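Local atomic coordinates of S-layer domain-containing protein (Ruminiclostridium thermocellum ATCC 27405, PDB entry 4QVS), a protein that is of unknown function but belongs to the concanavalin A-like lectin/glucanase superfamily, many of whose members bind or cleave carbohydrates. Residues N47-D52 with D56-P61; I73-R78 with M100-E105; Q85-F90 with G108-A113; V139-S144 with G148-N153. One frame throughout, in Å; residues are numbered along the deposited sequence.

Contact 1 (N47-D52 with D56-P61); sequences NSVSLD and DYVALP. With NA (sodium ion), chain C.
Leu51 and Asp56 bring their CA atoms to 5.1 Å where the chain turns back, but from there strands 47-52 and 57-60 splay apart at 124°, with Val49 and Val58 already 8.7 Å apart between CA atoms. They are thus not bonded partners in one sheet. The polar grip sits at the turn. Asp52 N gives its hydrogen to Asp56 OD2 over 2.9 Å, reaching that oxygen from above the carboxylate plane. In return Asp56 N meets the syn side of Asp52 OD1 at 3.2 Å, somewhat out of plane. With CG of Asp52 set between its backbone N and carbonyl carbon (chi1 63°), OD1 also receives Val54 N, closing an Asx turn, and Asp55 N. The two carboxylates stack almost flat, their planes 9° apart, leaving Asp52 OD2 only 3.3 Å from Asp56 OD1. Next to this pair the Leu51 and Asp56 side chains run past each other in opposite directions, Leu51 CD2 lying 3.8 Å from Asp56 CB, and farther along Val49 CG1 touches Val58 CG2 at 4.2 Å, both valines also packing on Leu34. At the far end Asn47 O binds the sodium ion at 2.1 Å, alongside a water, Met10, Asp12, Asn45 and Asp202 of the second subunit. Strands of that subunit pair with both segments. Stacked acid groups should repel each other; the backbone N-H groups converging on Asp52 OD1, together with Ser36 OG and Asp52 N on Asp56 OD2, probably offset that cost, although one of the two carboxylates may have a raised proton affinity.

Contact 2 (I73-R78 with M100-E105); sequences IAFWVR and MRLTAE
Phe75 and Leu102 make the closest touch between these segments: CD2 of the leucine lies 3.6 Å from Phe75 CZ, near the ring plane and therefore at the edge. The two side chains come from opposite directions. The phenylalanine CG sits between the backbone N and the carbonyl carbon (chi1 54°), which sends the ring across toward the leucine. A second buried touch is tip to tip, Ile73 CD1 meeting CE of Met100, a selenomethionine extended beyond CG, at 3.8 Å. The backbones stay well apart, the nearest CA atoms, those of Ile73 and Leu102, being 9.8 Å from each other. Such spacing, with side chains alone in contact, fits the two facing sheets of a concanavalin A-like beta sandwich. Strand 71-79 pairs with a strand of the second subunit, whose Phe204 also meets the Phe75 ring, while strand 99-104 lies between 85-91 and 110-115. Away from this interior the contact is loose: Trp76 and Arg78, both partly exposed, reach instead to His138 of the second subunit and to Asp80. The far side of strand 99-104 is polar but also buried: Arg101 forms salt bridges with Glu122 and with Asp190 of the second subunit, and Thr103 OG1 is hydrogen-bonded to Glu105 OE2 at 2.8 Å.

Contact 3 (Q85-F90 with G108-A113); sequences QPIFDF and GKIKFA
Phe88 and Phe112 meet through ring carbons, Phe88 CZ standing 3.9 Å from Phe112 CE1. That carbon of Phe112 lies at the edge of the Phe88 ring, near its plane, and the two side chains cross at a slant. The companion touch is aliphatic: Ile87 CD1 against Ile110 CG2 at 4.2 Å. CA separations of 9.0 Å for Ile87 with Ile110 and 9.4 Å for Phe88 with Phe112 mark strands two places apart in one sheet, with strand 99-104 between them. Leu102 of that middle strand underlies the arrangement. Ile87 and Phe88 both face it, forming a classic beta bulge, and the break is visible in the backbone of Ile87 (psi -51°), which leaves two consecutive side chains available to the same interior. Phe112 also touches Leu102. One shell farther out, Phe75 packs on Ile87 and Ile73 on Phe88, both from strand 71-79. Polar groups face elsewhere: Asp89 bonds His183 of the second subunit, and Lys111 NZ bonds Tyr192 of that subunit. The touching atoms across the contact are all carbon, and the four residues that carry them are buried, so cohesion here rests on van der Waals fit and exclusion of water, while the bulge's backbone bonds go to the intervening strand.

Contact 4 (V139-S144 with G148-N153); sequences VAVTLS and GTLYIN
Ala140 and Tyr151 form one hydrogen-bonded pair of this antiparallel hairpin, and Thr142 and Thr149 form the next. In the first, Ala140 N gives to Tyr151 O at 3.0 Å, while Tyr151 N returns a bond to Ala140 O at 2.8 Å; both donors are tilted from the acceptor's carbonyl plane. In the second, Thr142 N gives to Thr149 O at 3.0 Å and Thr149 N to Thr142 O at 2.8 Å, each donor in the carbonyl plane. All eight backbone N and O atoms of these four residues are therefore satisfied within the hairpin. Weaker CA-H...O contacts reinforce the same carbonyls, such as Gly148 CA to Thr142 O at 3.1 Å. The intervening residues bond outward instead: Leu150 and Gly148 to strand 155-160. Side chains follow the register. Val141 CG2 lies beside Leu150 CD2 at 4.0 Å, both pointing the same way, and on that face the end of Leu143 comes near Gly148 CA through CD1. On the other face Tyr151, with CG anti to its carbonyl carbon (chi1 -65°), crosses the Thr142 side chain at about a right angle, CE1 lying 3.7 Å from CG2, with Thr142 OG1 at the ring edge. Thr142 OG1 comes alongside Thr149 CB at 3.4 Å. Helix 213-219 covers this second face, Ile216 packing on Ala140 and Tyr151. Strand 155-160 lines one edge of the hairpin; on the other, strand 137-144 pairs with a strand of the second subunit, while Phe112 of that subunit packs on Val141.

Contacts 2 and 3 form one buried core: their centres lie 5 Å apart, their segments alternate along the chain, and Thr103 N with Lys111 O and Leu102 O with Ile87 N probably join them by backbone hydrogen bonds. Across each of the two, only apolar side chains touch. Contact 1 is partly buried and mixes carboxylates, N-H groups and a sodium ion at one end; it reaches contact 3 where Leu60 CD1 packs on Phe90 CE1. Contact 4, about 40 Å from contact 1 between centres, is buried too but depends on backbone bonding within a hairpin. All four touch the second subunit, as expected if sandwich strands are shared between the chains.

Contact 1 (N47-D52 with D56-P61)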
# COMPACT_ATOMS: atom_id res chain seq x y z
N ASN A 47 9.29 -27.07 1.74
CA ASN A 47 8.82 -26.94 0.38
C ASN A 47 7.56 -26.13 0.36
O ASN A 47 6.89 -25.93 1.40
CB ASN A 47 8.64 -28.29 -0.29
CG ASN A 47 9.97 -28.91 -0.70
OD1 ASN A 47 10.81 -28.27 -1.32
ND2 ASN A 47 10.15 -30.19 -0.39
N SER A 48 7.27 -25.65 -0.85
CA SER A 48 6.17 -24.76 -1.17
C SER A 48 5.58 -25.10 -2.56
O SER A 48 6.28 -25.59 -3.46
CB SER A 48 6.70 -23.31 -1.22
OG SER A 48 7.48 -22.97 -0.07
N VAL A 49 4.29 -24.84 -2.74
CA VAL A 49 3.64 -25.00 -4.04
C VAL A 49 4.13 -23.93 -5.00
O VAL A 49 4.21 -22.77 -4.62
CB VAL A 49 2.10 -24.86 -3.91
CG1 VAL A 49 1.43 -24.57 -5.24
CG2 VAL A 49 1.53 -26.11 -3.27
N SER A 50 4.44 -24.32 -6.24
CA SER A 50 4.79 -23.38 -7.29
C SER A 50 3.81 -23.51 -8.48
O SER A 50 3.86 -24.52 -9.20
CB SER A 50 6.18 -23.64 -7.81
OG SER A 50 6.54 -22.55 -8.62
N LEU A 51 3.01 -22.46 -8.70
CA LEU A 51 1.97 -22.41 -9.74
C LEU A 51 2.47 -21.63 -10.94
O LEU A 51 3.01 -20.52 -10.77
CB LEU A 51 0.71 -21.74 -9.18
CG LEU A 51 0.16 -22.29 -7.85
CD1 LEU A 51 -1.07 -21.52 -7.40
CD2 LEU A 51 -0.18 -23.78 -7.95
N ASP A 52 2.27 -22.18 -12.14
CA ASP A 52 2.79 -21.59 -13.35
C ASP A 52 2.09 -20.32 -13.80
O ASP A 52 2.61 -19.61 -14.63
CB ASP A 52 2.88 -22.60 -14.48
CG ASP A 52 1.49 -23.15 -14.91
OD1 ASP A 52 0.46 -22.69 -14.39
OD2 ASP A 52 1.48 -24.06 -15.78
N ASP A 56 -2.27 -24.03 -13.33
CA ASP A 56 -2.01 -24.70 -12.07
C ASP A 56 -2.82 -24.15 -10.93
O ASP A 56 -3.01 -22.95 -10.83
CB ASP A 56 -0.51 -24.50 -11.66
CG ASP A 56 0.42 -25.20 -12.58
OD1 ASP A 56 -0.03 -25.93 -13.51
OD2 ASP A 56 1.63 -25.03 -12.37
N TYR A 57 -3.21 -25.03 -10.00
CA TYR A 57 -3.98 -24.63 -8.81
C TYR A 57 -4.01 -25.71 -7.75
O TYR A 57 -3.53 -26.80 -7.95
CB TYR A 57 -5.44 -24.29 -9.19
CG TYR A 57 -6.18 -25.50 -9.72
CD1 TYR A 57 -5.99 -25.92 -11.01
CD2 TYR A 57 -7.08 -26.21 -8.93
CE1 TYR A 57 -6.67 -27.02 -11.51
CE2 TYR A 57 -7.79 -27.34 -9.46
CZ TYR A 57 -7.54 -27.72 -10.75
OH TYR A 57 -8.13 -28.83 -11.36
N VAL A 58 -4.66 -25.42 -6.64
CA VAL A 58 -4.80 -26.37 -5.59
C VAL A 58 -6.26 -26.51 -5.26
O VAL A 58 -6.94 -25.51 -5.08
CB VAL A 58 -4.05 -25.89 -4.31
CG1 VAL A 58 -4.20 -26.90 -3.20
CG2 VAL A 58 -2.58 -25.65 -4.65
N ALA A 59 -6.73 -27.76 -5.18
CA ALA A 59 -8.09 -28.03 -4.78
C ALA A 59 -8.04 -28.37 -3.31
O ALA A 59 -7.23 -29.20 -2.88
CB ALA A 59 -8.70 -29.21 -5.57
N LEU A 60 -8.89 -27.71 -2.53
CA LEU A 60 -8.98 -27.97 -1.11
C LEU A 60 -10.20 -28.86 -0.95
O LEU A 60 -11.06 -28.89 -1.82
CB LEU A 60 -9.18 -26.68 -0.34
CG LEU A 60 -7.98 -25.71 -0.40
CD1 LEU A 60 -8.37 -24.36 0.17
CD2 LEU A 60 -6.82 -26.26 0.39
N PRO A 61 -10.28 -29.58 0.16
CA PRO A 61 -11.48 -30.47 0.28
C PRO A 61 -12.73 -29.66 0.59
O PRO A 61 -12.64 -28.57 1.20
CB PRO A 61 -11.12 -31.40 1.45
CG PRO A 61 -10.00 -30.69 2.19
CD PRO A 61 -9.28 -29.81 1.21
NA NA C . 6.11 -25.64 3.39
O HOH W 1 5.72 -25.46 5.37

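Contact 2 (I73-R78 with M100-E105)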
# COMPACT_ATOMS: atom_id res chain seq x y z
N ILE A 73 -8.20 -16.78 7.39
CA ILE A 73 -7.49 -17.47 6.37
C ILE A 73 -6.15 -16.78 6.26
O ILE A 73 -6.09 -15.57 5.99
CB ILE A 73 -8.17 -17.40 4.99
CG1 ILE A 73 -9.54 -18.05 5.08
CG2 ILE A 73 -7.29 -18.14 3.99
CD1 ILE A 73 -10.42 -17.79 3.89
N ALA A 74 -5.09 -17.56 6.37
CA ALA A 74 -3.77 -16.97 6.38
C ALA A 74 -2.78 -17.87 5.70
O ALA A 74 -2.84 -19.09 5.83
CB ALA A 74 -3.35 -16.70 7.80
N PHE A 75 -1.86 -17.26 4.98
CA PHE A 75 -0.88 -18.01 4.28
C PHE A 75 0.26 -17.13 3.87
O PHE A 75 0.15 -15.92 3.86
CB PHE A 75 -1.51 -18.57 3.01
CG PHE A 75 -2.15 -17.51 2.17
CD1 PHE A 75 -3.42 -17.05 2.46
CD2 PHE A 75 -1.44 -16.92 1.13
CE1 PHE A 75 -4.00 -16.04 1.71
CE2 PHE A 75 -2.01 -15.90 0.38
CZ PHE A 75 -3.28 -15.46 0.68
N TRP A 76 1.32 -17.76 3.44
CA TRP A 76 2.44 -17.05 2.86
C TRP A 76 2.32 -17.14 1.35
O TRP A 76 1.96 -18.21 0.84
CB TRP A 76 3.73 -17.75 3.24
CG TRP A 76 4.19 -17.42 4.58
CD1 TRP A 76 3.97 -18.10 5.74
CD2 TRP A 76 5.05 -16.30 4.90
NE1 TRP A 76 4.63 -17.45 6.80
CE2 TRP A 76 5.29 -16.35 6.30
CE3 TRP A 76 5.60 -15.27 4.15
CZ2 TRP A 76 6.09 -15.38 6.97
CZ3 TRP A 76 6.41 -14.29 4.82
CH2 TRP A 76 6.64 -14.36 6.21
N VAL A 77 2.67 -16.07 0.67
CA VAL A 77 2.69 -16.05 -0.77
C VAL A 77 3.85 -15.29 -1.40
O VAL A 77 4.29 -14.28 -0.85
CB VAL A 77 1.37 -15.44 -1.31
CG1 VAL A 77 0.99 -14.15 -0.60
CG2 VAL A 77 1.46 -15.23 -2.81
N ARG A 78 4.36 -15.78 -2.54
CA ARG A 78 5.36 -15.07 -3.34
C ARG A 78 4.76 -14.85 -4.74
O ARG A 78 4.72 -15.76 -5.56
CB ARG A 78 6.68 -15.83 -3.47
CG ARG A 78 7.81 -14.98 -4.07
CD ARG A 78 9.15 -15.70 -4.13
NE ARG A 78 9.14 -16.82 -5.07
CZ ARG A 78 9.44 -16.75 -6.37
NH1 ARG A 78 9.78 -15.60 -6.92
NH2 ARG A 78 9.38 -17.84 -7.13
N MSE A 100 -16.73 -16.33 -1.53
CA MSE A 100 -15.80 -15.35 -0.98
C MSE A 100 -14.50 -15.69 -1.67
O MSE A 100 -14.18 -16.85 -1.86
CB MSE A 100 -15.86 -15.22 0.53
CG MSE A 100 -15.04 -16.27 1.25
SE MSE A 100 -15.68 -16.39 3.10
CE MSE A 100 -14.20 -17.59 3.31
N ARG A 101 -13.80 -14.65 -2.11
CA ARG A 101 -12.63 -14.81 -2.93
C ARG A 101 -11.55 -13.72 -2.66
O ARG A 101 -11.87 -12.55 -2.59
CB ARG A 101 -13.14 -14.63 -4.33
CG ARG A 101 -12.15 -14.84 -5.44
CD ARG A 101 -12.89 -14.95 -6.76
NE ARG A 101 -13.66 -13.74 -7.12
CZ ARG A 101 -14.17 -13.50 -8.32
NH1 ARG A 101 -14.02 -14.39 -9.29
NH2 ARG A 101 -14.84 -12.37 -8.57
N LEU A 102 -10.30 -14.12 -2.55
CA LEU A 102 -9.22 -13.14 -2.29
C LEU A 102 -8.51 -13.05 -3.61
O LEU A 102 -8.22 -14.07 -4.21
CB LEU A 102 -8.23 -13.57 -1.21
CG LEU A 102 -7.07 -12.58 -0.94
CD1 LEU A 102 -7.54 -11.36 -0.20
CD2 LEU A 102 -6.00 -13.26 -0.12
N THR A 103 -8.28 -11.82 -4.08
CA THR A 103 -7.64 -11.63 -5.33
C THR A 103 -6.45 -10.64 -5.26
O THR A 103 -6.40 -9.75 -4.41
CB THR A 103 -8.63 -11.08 -6.33
OG1 THR A 103 -9.19 -9.89 -5.79
CG2 THR A 103 -9.82 -12.09 -6.57
N ALA A 104 -5.51 -10.88 -6.17
CA ALA A 104 -4.43 -9.98 -6.47
C ALA A 104 -5.02 -9.00 -7.47
O ALA A 104 -5.84 -9.38 -8.32
CB ALA A 104 -3.27 -10.74 -7.09
N GLU A 105 -4.64 -7.72 -7.34
CA GLU A 105 -5.18 -6.68 -8.21
C GLU A 105 -4.20 -6.16 -9.28
O GLU A 105 -3.06 -6.63 -9.37
CB GLU A 105 -5.72 -5.55 -7.32
CG GLU A 105 -6.80 -6.03 -6.36
CD GLU A 105 -8.04 -6.52 -7.10
OE1 GLU A 105 -8.84 -5.67 -7.53
OE2 GLU A 105 -8.23 -7.75 -7.23

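Contact 3 (Q85-F90 with G108-A113)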
# COMPACT_ATOMS: atom_id res chain seq x y z
N GLN A 85 -5.57 -11.71 -10.65
CA GLN A 85 -5.45 -13.18 -10.44
C GLN A 85 -6.13 -13.63 -9.14
O GLN A 85 -5.99 -12.95 -8.11
CB GLN A 85 -3.95 -13.56 -10.30
CG GLN A 85 -3.09 -13.52 -11.54
CD GLN A 85 -1.60 -13.40 -11.18
OE1 GLN A 85 -0.79 -14.30 -11.41
NE2 GLN A 85 -1.25 -12.27 -10.59
N PRO A 86 -6.82 -14.79 -9.17
CA PRO A 86 -7.47 -15.30 -7.95
C PRO A 86 -6.44 -15.91 -7.04
O PRO A 86 -5.59 -16.64 -7.52
CB PRO A 86 -8.41 -16.41 -8.47
CG PRO A 86 -7.84 -16.83 -9.79
CD PRO A 86 -6.75 -15.83 -10.20
N ILE A 87 -6.48 -15.59 -5.75
CA ILE A 87 -5.56 -16.19 -4.82
C ILE A 87 -6.26 -17.38 -4.16
O ILE A 87 -5.69 -18.47 -4.09
CB ILE A 87 -5.07 -15.18 -3.76
CG1 ILE A 87 -4.28 -14.04 -4.43
CG2 ILE A 87 -4.19 -15.91 -2.77
CD1 ILE A 87 -3.86 -12.93 -3.49
N PHE A 88 -7.46 -17.14 -3.63
CA PHE A 88 -8.30 -18.23 -3.12
C PHE A 88 -9.79 -17.95 -3.43
O PHE A 88 -10.22 -16.80 -3.64
CB PHE A 88 -8.08 -18.61 -1.64
CG PHE A 88 -8.56 -17.61 -0.64
CD1 PHE A 88 -9.91 -17.34 -0.46
CD2 PHE A 88 -7.65 -16.97 0.23
CE1 PHE A 88 -10.35 -16.43 0.46
CE2 PHE A 88 -8.09 -16.09 1.17
CZ PHE A 88 -9.43 -15.81 1.30
N ASP A 89 -10.58 -19.00 -3.40
CA ASP A 89 -12.01 -18.88 -3.73
C ASP A 89 -12.70 -20.05 -3.08
O ASP A 89 -12.29 -21.17 -3.24
CB ASP A 89 -12.16 -18.78 -5.23
CG ASP A 89 -13.58 -18.80 -5.72
OD1 ASP A 89 -14.52 -18.43 -5.01
OD2 ASP A 89 -13.73 -19.08 -6.91
N PHE A 90 -13.67 -19.72 -2.23
CA PHE A 90 -14.48 -20.66 -1.54
C PHE A 90 -15.87 -20.26 -1.97
O PHE A 90 -16.31 -19.12 -1.75
CB PHE A 90 -14.32 -20.59 -0.03
CG PHE A 90 -12.93 -20.92 0.45
CD1 PHE A 90 -12.54 -22.22 0.66
CD2 PHE A 90 -12.01 -19.91 0.65
CE1 PHE A 90 -11.24 -22.51 1.10
CE2 PHE A 90 -10.71 -20.19 1.09
CZ PHE A 90 -10.33 -21.49 1.32
N GLY A 108 -0.60 -5.01 -7.43
CA GLY A 108 0.09 -5.55 -6.24
C GLY A 108 -0.80 -5.42 -5.02
O GLY A 108 -0.53 -6.03 -3.98
N LYS A 109 -1.84 -4.60 -5.11
CA LYS A 109 -2.84 -4.58 -4.06
C LYS A 109 -3.53 -5.95 -4.06
O LYS A 109 -3.28 -6.77 -4.95
CB LYS A 109 -3.90 -3.52 -4.30
CG LYS A 109 -3.35 -2.12 -4.36
CD LYS A 109 -4.46 -1.10 -4.37
CE LYS A 109 -5.30 -1.16 -5.62
NZ LYS A 109 -5.92 0.17 -5.86
N ILE A 110 -4.33 -6.19 -3.02
CA ILE A 110 -5.11 -7.42 -2.87
C ILE A 110 -6.51 -7.00 -2.48
O ILE A 110 -6.71 -5.94 -1.89
CB ILE A 110 -4.56 -8.42 -1.82
CG1 ILE A 110 -4.51 -7.80 -0.43
CG2 ILE A 110 -3.21 -8.95 -2.23
CD1 ILE A 110 -3.88 -8.68 0.65
N LYS A 111 -7.48 -7.83 -2.85
CA LYS A 111 -8.87 -7.56 -2.54
C LYS A 111 -9.56 -8.81 -2.05
O LYS A 111 -9.37 -9.91 -2.59
CB LYS A 111 -9.61 -7.09 -3.78
CG LYS A 111 -11.07 -6.73 -3.50
CD LYS A 111 -11.69 -6.02 -4.69
CE LYS A 111 -11.96 -7.04 -5.80
NZ LYS A 111 -12.20 -6.39 -7.12
N PHE A 112 -10.38 -8.62 -1.05
CA PHE A 112 -11.16 -9.69 -0.53
C PHE A 112 -12.59 -9.29 -0.80
O PHE A 112 -12.96 -8.15 -0.63
CB PHE A 112 -10.88 -9.88 0.95
CG PHE A 112 -11.70 -10.92 1.56
CD1 PHE A 112 -11.55 -12.25 1.15
CD2 PHE A 112 -12.64 -10.61 2.50
CE1 PHE A 112 -12.34 -13.25 1.69
CE2 PHE A 112 -13.44 -11.61 3.05
CZ PHE A 112 -13.29 -12.94 2.64
N ALA A 113 -13.37 -10.24 -1.26
CA ALA A 113 -14.78 -10.02 -1.63
C ALA A 113 -15.63 -11.16 -1.11
O ALA A 113 -15.17 -12.30 -1.10
CB ALA A 113 -14.93 -9.94 -3.13

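Contact 4 (V139-S144 with G148-N153)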
# COMPACT_ATOMS: atom_id res chain seq x y z
N VAL A 139 0.12 13.13 -4.32
CA VAL A 139 0.34 12.89 -2.91
C VAL A 139 -0.04 14.11 -2.08
O VAL A 139 0.20 15.23 -2.49
CB VAL A 139 1.80 12.53 -2.64
CG1 VAL A 139 2.03 12.32 -1.15
CG2 VAL A 139 2.20 11.28 -3.41
N ALA A 140 -0.61 13.88 -0.91
CA ALA A 140 -0.95 14.98 -0.01
C ALA A 140 -0.78 14.55 1.44
O ALA A 140 -0.90 13.36 1.75
CB ALA A 140 -2.37 15.46 -0.25
N VAL A 141 -0.39 15.51 2.28
CA VAL A 141 -0.32 15.36 3.70
C VAL A 141 -1.22 16.45 4.24
O VAL A 141 -1.12 17.58 3.76
CB VAL A 141 1.08 15.68 4.24
CG1 VAL A 141 1.12 15.37 5.73
CG2 VAL A 141 2.13 14.91 3.47
N THR A 142 -2.02 16.15 5.25
CA THR A 142 -2.90 17.14 5.92
C THR A 142 -2.70 17.04 7.44
O THR A 142 -2.57 15.92 7.98
CB THR A 142 -4.43 16.92 5.65
OG1 THR A 142 -4.86 15.68 6.23
CG2 THR A 142 -4.71 16.87 4.20
N LEU A 143 -2.64 18.18 8.12
CA LEU A 143 -2.56 18.20 9.60
C LEU A 143 -3.77 18.98 10.09
O LEU A 143 -3.99 20.12 9.68
CB LEU A 143 -1.27 18.83 10.12
CG LEU A 143 -1.09 18.83 11.66
CD1 LEU A 143 -0.80 17.43 12.19
CD2 LEU A 143 0.00 19.79 12.12
N SER A 144 -4.58 18.32 10.92
CA SER A 144 -5.79 18.91 11.48
C SER A 144 -5.82 18.62 12.96
O SER A 144 -6.23 17.54 13.39
CB SER A 144 -7.02 18.31 10.83
OG SER A 144 -8.16 18.58 11.60
N GLY A 148 -2.94 13.72 11.63
CA GLY A 148 -2.24 13.92 10.36
C GLY A 148 -2.65 12.83 9.40
O GLY A 148 -2.80 11.70 9.81
N THR A 149 -2.80 13.16 8.12
CA THR A 149 -3.24 12.15 7.13
C THR A 149 -2.45 12.14 5.82
O THR A 149 -2.16 13.19 5.24
CB THR A 149 -4.73 12.34 6.83
OG1 THR A 149 -5.46 12.32 8.05
CG2 THR A 149 -5.27 11.25 5.90
N LEU A 150 -2.10 10.95 5.37
CA LEU A 150 -1.44 10.75 4.09
C LEU A 150 -2.45 10.32 3.08
O LEU A 150 -3.28 9.43 3.36
CB LEU A 150 -0.42 9.64 4.16
CG LEU A 150 0.90 9.99 4.80
CD1 LEU A 150 1.75 8.74 5.01
CD2 LEU A 150 1.61 11.00 3.91
N TYR A 151 -2.32 10.90 1.89
CA TYR A 151 -3.16 10.57 0.77
C TYR A 151 -2.34 10.30 -0.49
O TYR A 151 -1.38 11.03 -0.79
CB TYR A 151 -4.06 11.73 0.40
CG TYR A 151 -5.08 12.14 1.41
CD1 TYR A 151 -4.79 13.07 2.41
CD2 TYR A 151 -6.38 11.66 1.31
CE1 TYR A 151 -5.76 13.46 3.32
CE2 TYR A 151 -7.34 12.04 2.21
CZ TYR A 151 -7.04 12.93 3.20
OH TYR A 151 -8.05 13.27 4.04
N ILE A 152 -2.74 9.26 -1.23
CA ILE A 152 -2.19 8.94 -2.54
C ILE A 152 -3.39 8.96 -3.48
O ILE A 152 -4.39 8.33 -3.19
CB ILE A 152 -1.51 7.58 -2.61
CG1 ILE A 152 -0.26 7.59 -1.72
CG2 ILE A 152 -1.13 7.28 -4.05
CD1 ILE A 152 0.47 6.26 -1.65
N ASN A 153 -3.31 9.71 -4.57
CA ASN A 153 -4.46 9.90 -5.46
C ASN A 153 -5.80 10.08 -4.75
O ASN A 153 -6.81 9.52 -5.16
CB ASN A 153 -4.56 8.76 -6.48
CG ASN A 153 -3.39 8.75 -7.42
OD1 ASN A 153 -3.01 9.78 -7.97
ND2 ASN A 153 -2.81 7.58 -7.61